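Local coordinates for probable glutamine synthetase (Pseudomonas aeruginosa, PDB 4HPP), which belongs to the glutamine synthetase family and binds magnesium and glutamic acid in its catalytic domain, at residues E142-A156 against M176-V188. Residues are numbered along the deposited sequence; the frame is centred on the assembly and turned at random.
With MG (magnesium ion), chain B; GLU (glutamic acid), chain D.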
ATOM      1  N   GLU A 142     -13.372 -10.057 -14.439  1.00 76.42           N
ATOM      2  CA  GLU A 142     -13.394 -10.203 -15.905  1.00 80.84           C
ATOM      3  C   GLU A 142     -14.403  -9.269 -16.647  1.00 79.83           C
ATOM      4  O   GLU A 142     -15.175  -8.554 -15.990  1.00 77.10           O
ATOM      5  CB  GLU A 142     -13.731 -11.673 -16.255  1.00 74.01           C
ATOM      6  CG  GLU A 142     -13.636 -12.691 -15.112  1.00 64.34           C
ATOM      7  CD  GLU A 142     -14.336 -14.015 -15.450  1.00 57.54           C
ATOM      8  OE1 GLU A 142     -13.748 -14.786 -16.201  1.00 51.46           O
ATOM      9  OE2 GLU A 142     -15.482 -14.297 -14.995  1.00 59.87           O
ATOM     10  N   ARG A 143     -14.389  -9.276 -17.996  1.00 66.51           N
ATOM     11  CA  ARG A 143     -15.566  -8.880 -18.779  1.00 62.99           C
ATOM     12  C   ARG A 143     -16.864  -9.459 -18.107  1.00 61.39           C
ATOM     13  O   ARG A 143     -16.782 -10.483 -17.407  1.00 56.52           O
ATOM     14  CB  ARG A 143     -15.450  -9.354 -20.245  1.00 71.30           C
ATOM     15  CG  ARG A 143     -14.453  -8.569 -21.104  1.00 86.19           C
ATOM     16  CD  ARG A 143     -13.106  -9.294 -21.174  1.00 97.63           C
ATOM     17  NE  ARG A 143     -11.941  -8.409 -21.327  1.00103.01           N
ATOM     18  CZ  ARG A 143     -10.672  -8.759 -21.079  1.00100.19           C
ATOM     19  NH1 ARG A 143     -10.361  -9.983 -20.662  1.00 94.86           N
ATOM     20  NH2 ARG A 143      -9.699  -7.874 -21.242  1.00 97.21           N
ATOM     21  N   PRO A 144     -18.051  -8.787 -18.277  1.00 52.14           N
ATOM     22  CA  PRO A 144     -19.325  -9.296 -17.707  1.00 51.92           C
ATOM     23  C   PRO A 144     -19.637 -10.671 -18.241  1.00 54.21           C
ATOM     24  O   PRO A 144     -19.291 -10.967 -19.384  1.00 55.58           O
ATOM     25  CB  PRO A 144     -20.382  -8.313 -18.210  1.00 48.42           C
ATOM     26  CG  PRO A 144     -19.653  -7.297 -19.058  1.00 47.43           C
ATOM     27  CD  PRO A 144     -18.200  -7.446 -18.884  1.00 46.87           C
ATOM     28  N   ALA A 145     -20.243 -11.527 -17.432  1.00 51.97           N
ATOM     29  CA  ALA A 145     -20.578 -12.840 -17.961  1.00 46.81           C
ATOM     30  C   ALA A 145     -21.949 -12.818 -18.663  1.00 49.73           C
ATOM     31  O   ALA A 145     -22.675 -11.779 -18.689  1.00 43.76           O
ATOM     32  CB  ALA A 145     -20.548 -13.894 -16.872  1.00 45.93           C
ATOM     33  N   ALA A 146     -22.313 -13.997 -19.166  1.00 40.64           N
ATOM     34  CA  ALA A 146     -23.531 -14.185 -19.856  1.00 40.56           C
ATOM     35  C   ALA A 146     -24.774 -13.641 -19.104  1.00 41.38           C
ATOM     36  O   ALA A 146     -24.913 -13.802 -17.859  1.00 44.96           O
ATOM     37  CB  ALA A 146     -23.689 -15.674 -20.174  1.00 36.90           C
ATOM     38  N   ALA A 147     -25.717 -13.116 -19.891  1.00 36.67           N
ATOM     39  CA  ALA A 147     -27.009 -12.702 -19.419  1.00 38.63           C
ATOM     40  C   ALA A 147     -27.676 -13.772 -18.523  1.00 42.51           C
ATOM     41  O   ALA A 147     -27.675 -14.949 -18.847  1.00 49.72           O
ATOM     42  CB  ALA A 147     -27.893 -12.407 -20.594  1.00 36.49           C
ATOM     43  N   PHE A 148     -28.240 -13.340 -17.400  1.00 38.71           N
ATOM     44  CA  PHE A 148     -29.095 -14.182 -16.552  1.00 43.21           C
ATOM     45  C   PHE A 148     -28.299 -15.259 -15.757  1.00 40.70           C
ATOM     46  O   PHE A 148     -28.907 -16.117 -15.150  1.00 41.66           O
ATOM     47  CB  PHE A 148     -30.190 -14.876 -17.410  1.00 44.15           C
ATOM     48  CG  PHE A 148     -31.121 -13.943 -18.185  1.00 41.82           C
ATOM     49  CD1 PHE A 148     -31.630 -14.336 -19.420  1.00 52.39           C
ATOM     50  CD2 PHE A 148     -31.533 -12.725 -17.686  1.00 42.36           C
ATOM     51  CE1 PHE A 148     -32.494 -13.514 -20.149  1.00 54.24           C
ATOM     52  CE2 PHE A 148     -32.373 -11.897 -18.418  1.00 45.68           C
ATOM     53  CZ  PHE A 148     -32.857 -12.280 -19.650  1.00 46.06           C
ATOM     54  N   SER A 149     -26.960 -15.230 -15.825  1.00 40.35           N
ATOM     55  CA  SER A 149     -26.130 -16.370 -15.493  1.00 43.65           C
ATOM     56  C   SER A 149     -25.639 -16.339 -14.055  1.00 47.79           C
ATOM     57  O   SER A 149     -25.486 -15.244 -13.465  1.00 51.56           O
ATOM     58  CB  SER A 149     -24.961 -16.562 -16.512  1.00 47.87           C
ATOM     59  OG  SER A 149     -24.006 -15.519 -16.449  1.00 47.30           O
ATOM     60  N   LEU A 150     -25.416 -17.538 -13.491  1.00 45.95           N
ATOM     61  CA  LEU A 150     -24.959 -17.678 -12.081  1.00 45.37           C
ATOM     62  C   LEU A 150     -23.668 -16.878 -11.949  1.00 40.05           C
ATOM     63  O   LEU A 150     -23.462 -16.167 -10.964  1.00 45.31           O
ATOM     64  CB  LEU A 150     -24.722 -19.167 -11.637  1.00 46.24           C
ATOM     65  CG  LEU A 150     -24.417 -19.429 -10.141  1.00 48.55           C
ATOM     66  CD1 LEU A 150     -25.406 -18.723  -9.217  1.00 38.88           C
ATOM     67  CD2 LEU A 150     -24.419 -20.906  -9.798  1.00 49.27           C
ATOM     68  N   GLN A 151     -22.828 -16.935 -12.972  1.00 34.95           N
ATOM     69  CA  GLN A 151     -21.586 -16.214 -12.883  1.00 36.01           C
ATOM     70  C   GLN A 151     -21.799 -14.745 -12.759  1.00 35.40           C
ATOM     71  O   GLN A 151     -21.031 -14.074 -12.013  1.00 37.66           O
ATOM     72  CB  GLN A 151     -20.636 -16.579 -14.007  1.00 43.27           C
ATOM     73  CG  GLN A 151     -19.898 -17.892 -13.772  1.00 42.47           C
ATOM     74  CD  GLN A 151     -18.710 -17.930 -14.696  1.00 43.33           C
ATOM     75  OE1 GLN A 151     -18.892 -18.052 -15.881  1.00 40.82           O
ATOM     76  NE2 GLN A 151     -17.497 -17.783 -14.162  1.00 36.47           N
ATOM     77  N   ALA A 152     -22.857 -14.232 -13.395  1.00 32.99           N
ATOM     78  CA  ALA A 152     -23.082 -12.763 -13.339  1.00 37.06           C
ATOM     79  C   ALA A 152     -23.573 -12.392 -11.972  1.00 42.10           C
ATOM     80  O   ALA A 152     -23.224 -11.327 -11.469  1.00 46.72           O
ATOM     81  CB  ALA A 152     -24.038 -12.234 -14.400  1.00 30.35           C
ATOM     82  N   GLN A 153     -24.384 -13.252 -11.349  1.00 45.26           N
ATOM     83  CA  GLN A 153     -24.784 -12.979  -9.979  1.00 39.88           C
ATOM     84  C   GLN A 153     -23.539 -13.060  -9.049  1.00 43.53           C
ATOM     85  O   GLN A 153     -23.319 -12.167  -8.226  1.00 43.64           O
ATOM     86  CB  GLN A 153     -25.941 -13.899  -9.552  1.00 45.45           C
ATOM     87  CG  GLN A 153     -26.274 -13.742  -8.078  1.00 43.88           C
ATOM     88  CD  GLN A 153     -27.749 -13.755  -7.737  1.00 50.92           C
ATOM     89  OE1 GLN A 153     -28.647 -13.702  -8.611  1.00 52.11           O
ATOM     90  NE2 GLN A 153     -28.021 -13.828  -6.436  1.00 47.40           N
ATOM     91  N   ARG A 154     -22.687 -14.078  -9.236  1.00 38.70           N
ATOM     92  CA  ARG A 154     -21.461 -14.187  -8.462  1.00 34.56           C
ATOM     93  C   ARG A 154     -20.512 -13.041  -8.611  1.00 41.75           C
ATOM     94  O   ARG A 154     -19.819 -12.722  -7.631  1.00 44.37           O
ATOM     95  CB  ARG A 154     -20.737 -15.465  -8.792  1.00 30.07           C
ATOM     96  CG  ARG A 154     -21.527 -16.668  -8.323  1.00 42.06           C
ATOM     97  CD  ARG A 154     -22.213 -16.491  -6.955  1.00 38.31           C
ATOM     98  NE  ARG A 154     -21.276 -16.760  -5.874  1.00 35.67           N
ATOM     99  CZ  ARG A 154     -21.657 -16.985  -4.599  1.00 41.28           C
ATOM    100  NH1 ARG A 154     -22.957 -16.896  -4.214  1.00 28.37           N
ATOM    101  NH2 ARG A 154     -20.732 -17.290  -3.689  1.00 38.18           N
ATOM    102  N   ALA A 155     -20.456 -12.422  -9.807  1.00 40.74           N
ATOM    103  CA  ALA A 155     -19.476 -11.356 -10.051  1.00 39.45           C
ATOM    104  C   ALA A 155     -19.742 -10.193  -9.134  1.00 40.96           C
ATOM    105  O   ALA A 155     -18.817  -9.428  -8.779  1.00 41.17           O
ATOM    106  CB  ALA A 155     -19.467 -10.879 -11.512  1.00 36.73           C
ATOM    107  N   ALA A 156     -21.006 -10.079  -8.728  1.00 43.98           N
ATOM    108  CA  ALA A 156     -21.478  -8.951  -7.897  1.00 42.64           C
ATOM    109  C   ALA A 156     -20.968  -9.063  -6.449  1.00 40.77           C
ATOM    110  O   ALA A 156     -21.170  -8.129  -5.662  1.00 36.56           O
ATOM    111  CB  ALA A 156     -22.991  -8.850  -7.936  1.00 38.69           C
ATOM    112  N   MET A 176     -36.877 -10.926  -4.724  1.00 48.01           N
ATOM    113  CA  MET A 176     -36.143 -11.554  -5.821  1.00 44.35           C
ATOM    114  C   MET A 176     -34.934 -10.674  -6.163  1.00 47.15           C
ATOM    115  O   MET A 176     -35.056  -9.462  -6.152  1.00 46.25           O
ATOM    116  CB  MET A 176     -37.062 -11.650  -7.014  1.00 49.49           C
ATOM    117  CG  MET A 176     -37.128 -12.962  -7.754  1.00 66.59           C
ATOM    118  SD  MET A 176     -37.647 -14.390  -6.776  1.00 70.42           S
ATOM    119  CE  MET A 176     -36.643 -15.557  -7.683  1.00 70.21           C
ATOM    120  N   PHE A 177     -33.769 -11.266  -6.440  1.00 43.99           N
ATOM    121  CA  PHE A 177     -32.620 -10.521  -6.977  1.00 42.12           C
ATOM    122  C   PHE A 177     -32.078 -11.361  -8.093  1.00 41.53           C
ATOM    123  O   PHE A 177     -31.977 -12.569  -7.960  1.00 42.74           O
ATOM    124  CB  PHE A 177     -31.509 -10.254  -5.926  1.00 48.20           C
ATOM    125  CG  PHE A 177     -30.291  -9.559  -6.495  1.00 42.97           C
ATOM    126  CD1 PHE A 177     -30.174  -8.166  -6.440  1.00 40.70           C
ATOM    127  CD2 PHE A 177     -29.273 -10.288  -7.100  1.00 41.52           C
ATOM    128  CE1 PHE A 177     -29.085  -7.522  -7.051  1.00 36.02           C
ATOM    129  CE2 PHE A 177     -28.171  -9.647  -7.676  1.00 42.75           C
ATOM    130  CZ  PHE A 177     -28.075  -8.266  -7.631  1.00 38.63           C
ATOM    131  N   LEU A 178     -31.761 -10.752  -9.218  1.00 47.61           N
ATOM    132  CA  LEU A 178     -31.333 -11.571 -10.362  1.00 45.14           C
ATOM    133  C   LEU A 178     -30.464 -10.765 -11.324  1.00 41.51           C
ATOM    134  O   LEU A 178     -30.724  -9.581 -11.524  1.00 43.64           O
ATOM    135  CB  LEU A 178     -32.585 -12.125 -11.069  1.00 48.93           C
ATOM    136  CG  LEU A 178     -33.736 -11.190 -11.485  1.00 59.47           C
ATOM    137  CD1 LEU A 178     -33.750 -10.965 -12.997  1.00 56.52           C
ATOM    138  CD2 LEU A 178     -35.098 -11.712 -11.040  1.00 62.15           C
ATOM    139  N   PRO A 179     -29.443 -11.385 -11.930  1.00 43.11           N
ATOM    140  CA  PRO A 179     -28.781 -10.691 -13.092  1.00 40.34           C
ATOM    141  C   PRO A 179     -29.754 -10.682 -14.250  1.00 42.78           C
ATOM    142  O   PRO A 179     -30.519 -11.641 -14.400  1.00 45.39           O
ATOM    143  CB  PRO A 179     -27.630 -11.602 -13.464  1.00 36.70           C
ATOM    144  CG  PRO A 179     -28.092 -12.964 -12.984  1.00 42.71           C
ATOM    145  CD  PRO A 179     -28.966 -12.775 -11.760  1.00 37.73           C
ATOM    146  N   GLU A 180     -29.797  -9.587 -15.015  1.00 46.20           N
ATOM    147  CA  GLU A 180     -30.745  -9.452 -16.131  1.00 44.20           C
ATOM    148  C   GLU A 180     -30.022  -9.546 -17.509  1.00 48.94           C
ATOM    149  O   GLU A 180     -28.853  -9.971 -17.615  1.00 42.37           O
ATOM    150  CB  GLU A 180     -31.475  -8.107 -16.030  1.00 45.88           C
ATOM    151  CG  GLU A 180     -32.907  -8.188 -15.541  1.00 51.59           C
ATOM    152  CD  GLU A 180     -33.897  -8.612 -16.601  1.00 49.78           C
ATOM    153  OE1 GLU A 180     -35.093  -8.732 -16.277  1.00 52.09           O
ATOM    154  OE2 GLU A 180     -33.502  -8.816 -17.762  1.00 53.08           O
ATOM    155  N   TYR A 181     -30.698  -9.080 -18.555  1.00 49.69           N
ATOM    156  CA  TYR A 181     -30.248  -9.354 -19.927  1.00 52.31           C
ATOM    157  C   TYR A 181     -28.968  -8.577 -20.275  1.00 45.14           C
ATOM    158  O   TYR A 181     -28.044  -9.155 -20.817  1.00 38.64           O
ATOM    159  CB  TYR A 181     -31.435  -9.268 -20.971  1.00 50.57           C
ATOM    160  CG  TYR A 181     -31.055  -9.597 -22.377  1.00 48.75           C
ATOM    161  CD1 TYR A 181     -30.369 -10.784 -22.681  1.00 51.25           C
ATOM    162  CD2 TYR A 181     -31.360  -8.717 -23.426  1.00 56.39           C
ATOM    163  CE1 TYR A 181     -29.977 -11.086 -23.975  1.00 48.62           C
ATOM    164  CE2 TYR A 181     -30.973  -8.994 -24.734  1.00 49.06           C
ATOM    165  CZ  TYR A 181     -30.281 -10.165 -25.005  1.00 53.48           C
ATOM    166  OH  TYR A 181     -29.913 -10.435 -26.298  1.00 55.43           O
ATOM    167  N   GLY A 182     -28.868  -7.308 -19.868  1.00 40.55           N
ATOM    168  CA  GLY A 182     -27.695  -6.540 -20.263  1.00 36.34           C
ATOM    169  C   GLY A 182     -26.487  -6.738 -19.417  1.00 44.66           C
ATOM    170  O   GLY A 182     -26.558  -7.235 -18.253  1.00 47.87           O
ATOM    171  N   GLN A 183     -25.360  -6.298 -19.943  1.00 41.65           N
ATOM    172  CA  GLN A 183     -24.133  -6.440 -19.197  1.00 45.70           C
ATOM    173  C   GLN A 183     -24.162  -5.564 -17.932  1.00 51.52           C
ATOM    174  O   GLN A 183     -24.466  -4.341 -18.002  1.00 47.41           O
ATOM    175  CB  GLN A 183     -23.003  -6.021 -20.086  1.00 54.32           C
ATOM    176  CG  GLN A 183     -22.985  -6.735 -21.422  1.00 61.22           C
ATOM    177  CD  GLN A 183     -21.602  -6.667 -21.996  1.00 63.84           C
ATOM    178  OE1 GLN A 183     -20.906  -5.647 -21.847  1.00 61.11           O
ATOM    179  NE2 GLN A 183     -21.157  -7.763 -22.592  1.00 59.12           N
ATOM    180  N   ARG A 184     -23.865  -6.171 -16.775  1.00 48.73           N
ATOM    181  CA  ARG A 184     -23.950  -5.461 -15.459  1.00 41.65           C
ATOM    182  C   ARG A 184     -25.395  -5.104 -15.095  1.00 42.55           C
ATOM    183  O   ARG A 184     -25.627  -4.249 -14.223  1.00 39.96           O
ATOM    184  CB  ARG A 184     -23.093  -4.182 -15.489  1.00 50.97           C
ATOM    185  CG  ARG A 184     -21.742  -4.337 -16.187  1.00 51.98           C
ATOM    186  CD  ARG A 184     -20.840  -5.197 -15.309  1.00 64.02           C
ATOM    187  NE  ARG A 184     -19.456  -5.266 -15.745  1.00 68.55           N
ATOM    188  CZ  ARG A 184     -18.543  -6.086 -15.208  1.00 70.92           C
ATOM    189  NH1 ARG A 184     -18.886  -6.900 -14.188  1.00 53.73           N
ATOM    190  NH2 ARG A 184     -17.283  -6.101 -15.703  1.00 57.39           N
ATOM    191  N   GLN A 185     -26.389  -5.685 -15.793  1.00 37.87           N
ATOM    192  CA  GLN A 185     -27.725  -5.397 -15.403  1.00 36.97           C
ATOM    193  C   GLN A 185     -28.203  -6.371 -14.312  1.00 47.64           C
ATOM    194  O   GLN A 185     -27.998  -7.613 -14.425  1.00 44.01           O
ATOM    195  CB  GLN A 185     -28.636  -5.467 -16.589  1.00 37.18           C
ATOM    196  CG  GLN A 185     -29.957  -4.775 -16.326  1.00 38.89           C
ATOM    197  CD  GLN A 185     -30.929  -4.834 -17.481  1.00 44.76           C
ATOM    198  OE1 GLN A 185     -30.951  -5.802 -18.262  1.00 52.22           O
ATOM    199  NE2 GLN A 185     -31.781  -3.809 -17.578  1.00 46.16           N
ATOM    200  N   TYR A 186     -28.848  -5.795 -13.291  1.00 42.03           N
ATOM    201  CA  TYR A 186     -29.536  -6.551 -12.229  1.00 42.07           C
ATOM    202  C   TYR A 186     -30.958  -6.054 -11.992  1.00 43.95           C
ATOM    203  O   TYR A 186     -31.327  -4.968 -12.402  1.00 44.65           O
ATOM    204  CB  TYR A 186     -28.760  -6.471 -10.932  1.00 40.22           C
ATOM    205  CG  TYR A 186     -27.380  -7.035 -11.143  1.00 43.42           C
ATOM    206  CD1 TYR A 186     -27.144  -8.396 -10.914  1.00 36.07           C
ATOM    207  CD2 TYR A 186     -26.332  -6.238 -11.676  1.00 36.91           C
ATOM    208  CE1 TYR A 186     -25.928  -8.954 -11.138  1.00 35.38           C
ATOM    209  CE2 TYR A 186     -25.088  -6.800 -11.881  1.00 38.99           C
ATOM    210  CZ  TYR A 186     -24.900  -8.166 -11.610  1.00 40.45           C
ATOM    211  OH  TYR A 186     -23.695  -8.795 -11.808  1.00 37.56           O
ATOM    212  N   GLU A 187     -31.767  -6.906 -11.381  1.00 46.74           N
ATOM    213  CA  GLU A 187     -33.125  -6.567 -11.041  1.00 49.05           C
ATOM    214  C   GLU A 187     -33.431  -7.029  -9.619  1.00 49.53           C
ATOM    215  O   GLU A 187     -33.120  -8.155  -9.216  1.00 47.21           O
ATOM    216  CB  GLU A 187     -34.095  -7.188 -12.022  1.00 53.08           C
ATOM    217  CG  GLU A 187     -35.525  -6.659 -11.864  1.00 59.16           C
ATOM    218  CD  GLU A 187     -36.562  -7.381 -12.735  1.00 57.94           C
ATOM    219  OE1 GLU A 187     -37.769  -7.077 -12.629  1.00 69.36           O
ATOM    220  OE2 GLU A 187     -36.190  -8.237 -13.547  1.00 52.55           O
ATOM    221  N   VAL A 188     -34.024  -6.131  -8.861  1.00 50.62           N
ATOM    222  CA  VAL A 188     -34.575  -6.509  -7.585  1.00 51.00           C
ATOM    223  C   VAL A 188     -36.095  -6.202  -7.543  1.00 51.43           C
ATOM    224  O   VAL A 188     -36.550  -5.176  -8.063  1.00 47.94           O
ATOM    225  CB  VAL A 188     -33.785  -5.908  -6.421  1.00 48.71           C
ATOM    226  CG1 VAL A 188     -33.706  -4.385  -6.524  1.00 51.74           C
ATOM    227  CG2 VAL A 188     -34.406  -6.343  -5.095  1.00 52.66           C
TER
HETATM  228 MG    MG B 501     -36.955  -7.739 -15.896  1.00 40.18          MG
HETATM  229  N   GLU D 503     -35.196  -4.354 -19.792  1.00 59.07           N
HETATM  230  CA  GLU D 503     -36.623  -4.373 -20.313  1.00 66.94           C
HETATM  231  C   GLU D 503     -37.379  -3.025 -20.262  1.00 63.78           C
HETATM  232  O   GLU D 503     -36.848  -1.976 -20.607  1.00 54.76           O
HETATM  233  CB  GLU D 503     -37.436  -5.428 -19.575  1.00 70.29           C
HETATM  234  CG  GLU D 503     -37.036  -6.838 -19.914  1.00 68.88           C
HETATM  235  CD  GLU D 503     -37.695  -7.836 -19.021  1.00 67.54           C
HETATM  236  OE1 GLU D 503     -38.512  -8.604 -19.552  1.00 79.26           O
HETATM  237  OE2 GLU D 503     -37.413  -7.841 -17.797  1.00 71.84           O
HETATM  238  OXT GLU D 503     -38.546  -2.935 -19.863  1.00 77.21           O
HETATM  239  O   HOH W   1     -26.670 -10.661 -16.360  1.00 46.15           O
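Pro179 O and Glu180 OE2 lie at the edge of the Phe148 ring, the latter 3.3 Å from CE2, and Ala147 CB sits over one face toward the rim. Ring and Glu180 carboxylate planes stand 68° apart. Phe148 CG lies anti to its carbonyl carbon (chi1 -59°), which brings CZ to 3.6 Å from Tyr181 CB. The Phe177 ring receives the Gln153 amide at its edge, the two planes perpendicular; Gln153 NE2 is hydrogen-bonded to Ser25 OG of the second subunit. Pro144 places CD over one face of the Arg184 guanidinium, while NH2 donates to Glu142 O at 3.2 Å, a bent bond (139°). Ala152 O sits in the plane of the Tyr186 ring and accepts from OH at 2.6 Å, the hydroxyl lying above the carbonyl plane. Pro179 packs against the start of the helix, its CB 3.8 Å from Ala152 CB. Glu180 OE2 also takes the N-H of Tyr181 on its anti lone pair, which should restrain the carboxylate's rotation while OE1 binds magnesium at 2.1 Å. Helix 150-155 and its preceding loop thus cover a beta hairpin, turned at Gly182-Gln185, whose Glu180 and Glu187 join Glu133 in the metal site of a glutamine synthetase catalytic domain.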